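Local coordinates for niemann-Pick type C2 protein (Camponotus japonicus, PDB 3WEB), which binds oleic acid within its immunoglobulin-like beta-sandwich and probably serves as a lipid carrier in chemical communication among worker ants, at residues A[40-45]-A[121-126]; A[49-54]-A[71-76]. One frame throughout, in Å; residues are numbered along the deposited sequence.

Contact 1. Residues A[40-45]-A[121-126]; sequences MKFTPS and KITCVK
Thr123 OG1 is the polar atom at the middle of this buried contact, with Met40 CE 3.7 Å from Thr123 OG1 and Met40 SD close behind. The two side chains reach toward each other tip to tip. The methionine gets there with CG anti to its backbone N and a bend at its last torsion (chi3 70°) that brings the methyl group round to the threonine. These are van der Waals approaches; the hydroxyl has a weak hydrogen bond with Phe114 N. No hydrogen bond joins the two segments themselves. Their strands, 40-44 and 123-126, run 9.4 Å apart at 146°, roughly antiparallel, a spacing too wide for backbone pairing, bridged by side chains from the two strands. That is the geometry of facing sheets in the immunoglobulin-like sandwich of the ML domain: strand 34-44 is central in the sheet with strands 11-18 and 91-99, while strand 121-131 belongs to the opposing sheet. A classic beta bulge opposite Phe114 explains why consecutive residues, Ile122 and Thr123, both point at the first sheet. Thr123 CG2 lies 3.7 Å from Phe42 CB, its side chain crossing that of the phenylalanine at about a right angle. Ile122 CG2 comes instead to the ring edge, near the ring plane, at 4.0 Å from Phe42 CD2. The same methyl branch also meets the proline, with Ile122 CG2 4.2 Å from Pro44 CB. Farther along, Val125 CG2 packs on Met40 SD at 4.1 Å, and the valine side chain is about 7 Å from the bound oleic acid. Phe114 meets the Phe42 ring edge-to-face, whereas Cys124 points away from strand 34-44 and forms a disulfide with Cys6.

Contact 2. Residues A[49-54]-A[71-76]; sequences KNVEAK and PEICKD
Asn50 ND2 donates to Glu72 OE1 over 2.9 Å, reaching the lone pair directed away from the other carboxylate oxygen. The amide and carboxylate planes stand 84° apart. Glu72 OE1 is gripped a second time, on its syn side but well out of the carboxylate plane, by Lys75 NZ in a 3.0 Å salt bridge. Asn50 has CG anti to its backbone N (chi1 -167°), which carries the amide across to the loop and also lets Asn50 OD1 accept from a water. That water donates to Val51 O at 2.7 Å and accepts from Cys74 N, so one molecule links side chain, strand and loop. An alanine in place of Glu72 would probably leave Asn50 ND2 and Lys75 NZ without their common acceptor and the amide freer to turn. The main backbone tie is nearly straight, Ala53 N to Pro71 O at 2.7 Å with 166° at the hydrogen; the Ile73 N to Val51 O bond is weak. An inverse gamma turn centred on Glu72 bends the loop so that Pro71 O and the side chain of Ile73 both come to the strand. Beneath the polar groups lies apolar packing: Ile73 CD1 sits 3.8 Å from Ala53 CB, and Ile73 CG1 lies 4.0 Å from Val51 CG1. The other valine branch, Val51 CG2, touches Cys74 SG at 3.9 Å. Second-shell ties position both sides, since Cys74 is in a disulfide with Cys83, and Glu117 OE1 accepts from Lys49 N and Asn50 N. Pro71 lies near the bound oleic acid. Strand 51-59 pairs antiparallel with strands 62-66 and 107-116, and the loop following strand 62-66 folds back over the start of strand 51-59, where Val51, Ala53 and Ile73 all pack on Phe114.

How the contacts relate
From the N terminus, the chain first passes through 40-45 at the end of strand 34-44, then enters strand 51-59 by way of 49-54. After strand 62-66 it returns at 71-76, closing contact 2 across a 16-residue interval. Contact 1 closes only when 121-126 arrives, with 75 residues between its segments, so contact 2 is nested inside that longer loop. Contact 1 spans the two sheets of the sandwich, whereas contact 2 fastens a loop to one of them. Their centres are 13 Å apart, and they meet directly where Ile122 CD1 lies 4.1 Å from Val51 CG2. Phe114 of strand 107-116 touches residues of both.

Contact 1. Residues A[40-45]-A[121-126]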
loop_
_atom_site.group_PDB
_atom_site.type_symbol
_atom_site.label_atom_id
_atom_site.label_comp_id
_atom_site.label_asym_id
_atom_site.label_seq_id
_atom_site.Cartn_x
_atom_site.Cartn_y
_atom_site.Cartn_z
ATOM N N MET A 40 -6.328 0.283 -3.627
ATOM C CA MET A 40 -5.371 0.421 -4.731
ATOM C C MET A 40 -5.869 -0.317 -5.961
ATOM O O MET A 40 -6.181 -1.501 -5.873
ATOM C CB MET A 40 -3.988 -0.121 -4.344
ATOM C CG MET A 40 -3.049 -0.275 -5.539
ATOM S SD MET A 40 -1.319 -0.614 -5.130
ATOM C CE MET A 40 -1.451 -2.287 -4.517
ATOM N N LYS A 41 -5.947 0.393 -7.088
ATOM C CA LYS A 41 -6.206 -0.233 -8.389
ATOM C C LYS A 41 -4.879 -0.499 -9.071
ATOM O O LYS A 41 -4.075 0.419 -9.262
ATOM C CB LYS A 41 -7.067 0.662 -9.277
ATOM C CG LYS A 41 -8.413 1.017 -8.668
ATOM C CD LYS A 41 -9.144 2.002 -9.560
ATOM C CE LYS A 41 -10.349 2.589 -8.849
ATOM N NZ LYS A 41 -11.083 3.516 -9.755
ATOM N N PHE A 42 -4.645 -1.763 -9.405
ATOM C CA PHE A 42 -3.363 -2.157 -9.972
ATOM C C PHE A 42 -3.492 -3.260 -11.018
ATOM O O PHE A 42 -4.495 -3.978 -11.071
ATOM C CB PHE A 42 -2.365 -2.534 -8.861
ATOM C CG PHE A 42 -2.656 -3.846 -8.179
ATOM C CD1 PHE A 42 -3.702 -3.962 -7.257
ATOM C CD2 PHE A 42 -1.864 -4.962 -8.436
ATOM C CE1 PHE A 42 -3.962 -5.167 -6.617
ATOM C CE2 PHE A 42 -2.114 -6.169 -7.792
ATOM C CZ PHE A 42 -3.168 -6.276 -6.893
ATOM N N THR A 43 -2.452 -3.381 -11.830
ATOM C CA THR A 43 -2.414 -4.329 -12.930
ATOM C C THR A 43 -1.051 -5.027 -12.994
ATOM O O THR A 43 -0.039 -4.369 -13.259
ATOM C CB THR A 43 -2.644 -3.622 -14.287
ATOM O OG1 THR A 43 -3.825 -2.811 -14.230
ATOM C CG2 THR A 43 -2.794 -4.642 -15.401
ATOM N N PRO A 44 -1.024 -6.356 -12.778
ATOM C CA PRO A 44 0.220 -7.112 -12.985
ATOM C C PRO A 44 0.490 -7.266 -14.485
ATOM O O PRO A 44 -0.462 -7.350 -15.280
ATOM C CB PRO A 44 -0.085 -8.477 -12.352
ATOM C CG PRO A 44 -1.574 -8.635 -12.494
ATOM C CD PRO A 44 -2.164 -7.238 -12.449
ATOM N N SER A 45 1.762 -7.284 -14.880
ATOM C CA SER A 45 2.114 -7.434 -16.294
ATOM C C SER A 45 2.424 -8.893 -16.635
ATOM O O SER A 45 2.718 -9.224 -17.792
ATOM C CB SER A 45 3.294 -6.534 -16.662
ATOM O OG SER A 45 4.414 -6.808 -15.841
ATOM N N LYS A 121 8.669 -6.934 -7.599
ATOM C CA LYS A 121 7.686 -5.888 -7.272
ATOM C C LYS A 121 6.622 -5.728 -8.353
ATOM O O LYS A 121 6.935 -5.368 -9.492
ATOM C CB LYS A 121 8.365 -4.542 -6.989
ATOM C CG LYS A 121 9.217 -4.555 -5.724
ATOM C CD LYS A 121 10.013 -3.275 -5.542
ATOM C CE LYS A 121 11.164 -3.525 -4.577
ATOM N NZ LYS A 121 11.739 -2.263 -4.034
ATOM N N ILE A 122 5.374 -6.000 -7.969
ATOM C CA ILE A 122 4.206 -5.724 -8.810
ATOM C C ILE A 122 3.894 -4.236 -8.725
ATOM O O ILE A 122 3.655 -3.582 -9.744
ATOM C CB ILE A 122 2.965 -6.521 -8.351
ATOM C CG1 ILE A 122 3.286 -8.018 -8.235
ATOM C CG2 ILE A 122 1.801 -6.296 -9.314
ATOM C CD1 ILE A 122 2.319 -8.780 -7.349
ATOM N N THR A 123 3.899 -3.710 -7.498
ATOM C CA THR A 123 3.669 -2.282 -7.259
ATOM C C THR A 123 4.627 -1.745 -6.214
ATOM O O THR A 123 5.040 -2.479 -5.315
ATOM C CB THR A 123 2.245 -2.018 -6.736
ATOM O OG1 THR A 123 2.046 -2.743 -5.519
ATOM C CG2 THR A 123 1.207 -2.449 -7.756
ATOM N N CYS A 124 4.945 -0.457 -6.327
ATOM C CA CYS A 124 5.661 0.270 -5.281
ATOM C C CYS A 124 5.097 1.677 -5.248
ATOM O O CYS A 124 5.239 2.425 -6.218
ATOM C CB CYS A 124 7.159 0.317 -5.579
ATOM S SG CYS A 124 8.179 0.878 -4.196
ATOM N N VAL A 125 4.465 2.014 -4.125
ATOM C CA VAL A 125 3.801 3.305 -3.926
ATOM C C VAL A 125 4.553 4.058 -2.842
ATOM O O VAL A 125 4.879 3.483 -1.808
ATOM C CB VAL A 125 2.340 3.109 -3.463
ATOM C CG1 VAL A 125 1.654 4.453 -3.242
ATOM C CG2 VAL A 125 1.561 2.255 -4.468
ATOM N N LYS A 126 4.836 5.336 -3.090
ATOM C CA LYS A 126 5.520 6.178 -2.117
ATOM C C LYS A 126 4.746 7.481 -1.939
ATOM O O LYS A 126 4.398 8.145 -2.916
ATOM C CB LYS A 126 6.944 6.468 -2.586
ATOM C CG LYS A 126 7.776 7.302 -1.634
ATOM C CD LYS A 126 9.084 7.660 -2.314
ATOM C CE LYS A 126 10.169 8.023 -1.320
ATOM N NZ LYS A 126 11.354 8.523 -2.072
#

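Contact 2. Residues A[49-54]-A[71-76]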
loop_
_atom_site.group_PDB
_atom_site.type_symbol
_atom_site.label_atom_id
_atom_site.label_comp_id
_atom_site.label_asym_id
_atom_site.label_seq_id
_atom_site.Cartn_x
_atom_site.Cartn_y
_atom_site.Cartn_z
ATOM N N LYS A 49 0.992 -15.854 -8.937
ATOM C CA LYS A 49 0.459 -16.964 -8.150
ATOM C C LYS A 49 0.154 -16.612 -6.701
ATOM O O LYS A 49 -0.801 -17.128 -6.125
ATOM C CB LYS A 49 1.394 -18.172 -8.212
ATOM C CG LYS A 49 1.277 -18.951 -9.515
ATOM C CD LYS A 49 2.146 -20.199 -9.516
ATOM C CE LYS A 49 1.747 -21.192 -8.434
ATOM N NZ LYS A 49 2.666 -22.361 -8.410
ATOM N N ASN A 50 0.975 -15.749 -6.111
ATOM C CA ASN A 50 0.788 -15.302 -4.732
ATOM C C ASN A 50 1.324 -13.886 -4.563
ATOM O O ASN A 50 2.274 -13.491 -5.245
ATOM C CB ASN A 50 1.490 -16.250 -3.752
ATOM C CG ASN A 50 1.073 -16.026 -2.311
ATOM O OD1 ASN A 50 -0.114 -15.928 -1.994
ATOM N ND2 ASN A 50 2.055 -15.969 -1.418
ATOM N N VAL A 51 0.716 -13.129 -3.652
ATOM C CA VAL A 51 1.132 -11.748 -3.393
ATOM C C VAL A 51 1.552 -11.588 -1.931
ATOM O O VAL A 51 0.821 -11.988 -1.029
ATOM C CB VAL A 51 0.007 -10.734 -3.717
ATOM C CG1 VAL A 51 0.481 -9.299 -3.489
ATOM C CG2 VAL A 51 -0.476 -10.900 -5.150
ATOM N N GLU A 52 2.720 -10.995 -1.709
ATOM C CA GLU A 52 3.163 -10.627 -0.357
ATOM C C GLU A 52 3.394 -9.121 -0.305
ATOM O O GLU A 52 4.202 -8.588 -1.070
ATOM C CB GLU A 52 4.457 -11.351 0.035
ATOM C CG GLU A 52 4.321 -12.852 0.255
ATOM C CD GLU A 52 5.634 -13.503 0.668
ATOM O OE1 GLU A 52 6.076 -13.289 1.818
ATOM O OE2 GLU A 52 6.226 -14.244 -0.148
ATOM N N ALA A 53 2.680 -8.442 0.585
ATOM C CA ALA A 53 2.838 -7.000 0.748
ATOM C C ALA A 53 3.961 -6.653 1.725
ATOM O O ALA A 53 4.265 -7.416 2.646
ATOM C CB ALA A 53 1.537 -6.357 1.192
ATOM N N LYS A 54 4.563 -5.488 1.499
ATOM C CA LYS A 54 5.661 -4.970 2.309
ATOM C C LYS A 54 5.429 -3.484 2.539
ATOM O O LYS A 54 5.014 -2.763 1.628
ATOM C CB LYS A 54 6.997 -5.143 1.577
ATOM C CG LYS A 54 7.330 -6.568 1.160
ATOM C CD LYS A 54 7.691 -7.410 2.365
ATOM C CE LYS A 54 8.219 -8.764 1.940
ATOM N NZ LYS A 54 8.564 -9.558 3.152
ATOM N N PRO A 71 0.011 -9.627 5.295
ATOM C CA PRO A 71 0.805 -9.371 4.082
ATOM C C PRO A 71 0.471 -10.277 2.900
ATOM O O PRO A 71 0.736 -9.908 1.760
ATOM C CB PRO A 71 2.249 -9.619 4.537
ATOM C CG PRO A 71 2.133 -10.543 5.697
ATOM C CD PRO A 71 0.829 -10.226 6.372
ATOM N N GLU A 72 -0.093 -11.455 3.165
ATOM C CA GLU A 72 -0.506 -12.336 2.082
ATOM C C GLU A 72 -1.904 -11.927 1.625
ATOM O O GLU A 72 -2.922 -12.472 2.064
ATOM C CB GLU A 72 -0.413 -13.813 2.474
ATOM C CG GLU A 72 1.023 -14.299 2.611
ATOM C CD GLU A 72 1.138 -15.806 2.524
ATOM O OE1 GLU A 72 1.318 -16.324 1.404
ATOM O OE2 GLU A 72 1.056 -16.470 3.578
ATOM N N ILE A 73 -1.907 -10.942 0.735
ATOM C CA ILE A 73 -3.105 -10.273 0.234
ATOM C C ILE A 73 -4.154 -11.225 -0.330
ATOM O O ILE A 73 -5.351 -11.038 -0.104
ATOM C CB ILE A 73 -2.711 -9.246 -0.858
ATOM C CG1 ILE A 73 -1.675 -8.240 -0.323
ATOM C CG2 ILE A 73 -3.941 -8.588 -1.475
ATOM C CD1 ILE A 73 -2.041 -7.558 0.976
ATOM N N CYS A 74 -3.705 -12.237 -1.067
ATOM C CA CYS A 74 -4.616 -13.177 -1.716
ATOM C C CYS A 74 -5.286 -14.121 -0.724
ATOM O O CYS A 74 -6.325 -14.707 -1.021
ATOM C CB CYS A 74 -3.883 -13.970 -2.797
ATOM S SG CYS A 74 -3.689 -13.014 -4.312
ATOM N N LYS A 75 -4.689 -14.243 0.461
ATOM C CA LYS A 75 -5.189 -15.132 1.503
ATOM C C LYS A 75 -5.983 -14.380 2.580
ATOM O O LYS A 75 -6.481 -14.982 3.530
ATOM C CB LYS A 75 -4.021 -15.922 2.102
ATOM C CG LYS A 75 -3.296 -16.765 1.064
ATOM C CD LYS A 75 -2.057 -17.443 1.624
ATOM C CE LYS A 75 -1.306 -18.158 0.516
ATOM N NZ LYS A 75 -0.149 -18.927 1.055
ATOM N N ASP A 76 -6.103 -13.066 2.419
ATOM C CA ASP A 76 -6.903 -12.234 3.310
ATOM C C ASP A 76 -8.311 -12.130 2.729
ATOM O O ASP A 76 -8.497 -11.524 1.683
ATOM C CB ASP A 76 -6.247 -10.851 3.463
ATOM C CG ASP A 76 -7.172 -9.803 4.075
ATOM O OD1 ASP A 76 -8.254 -10.146 4.602
ATOM O OD2 ASP A 76 -6.804 -8.609 4.026
HETATM O O HOH W 1 -1.286 -13.679 -0.873
#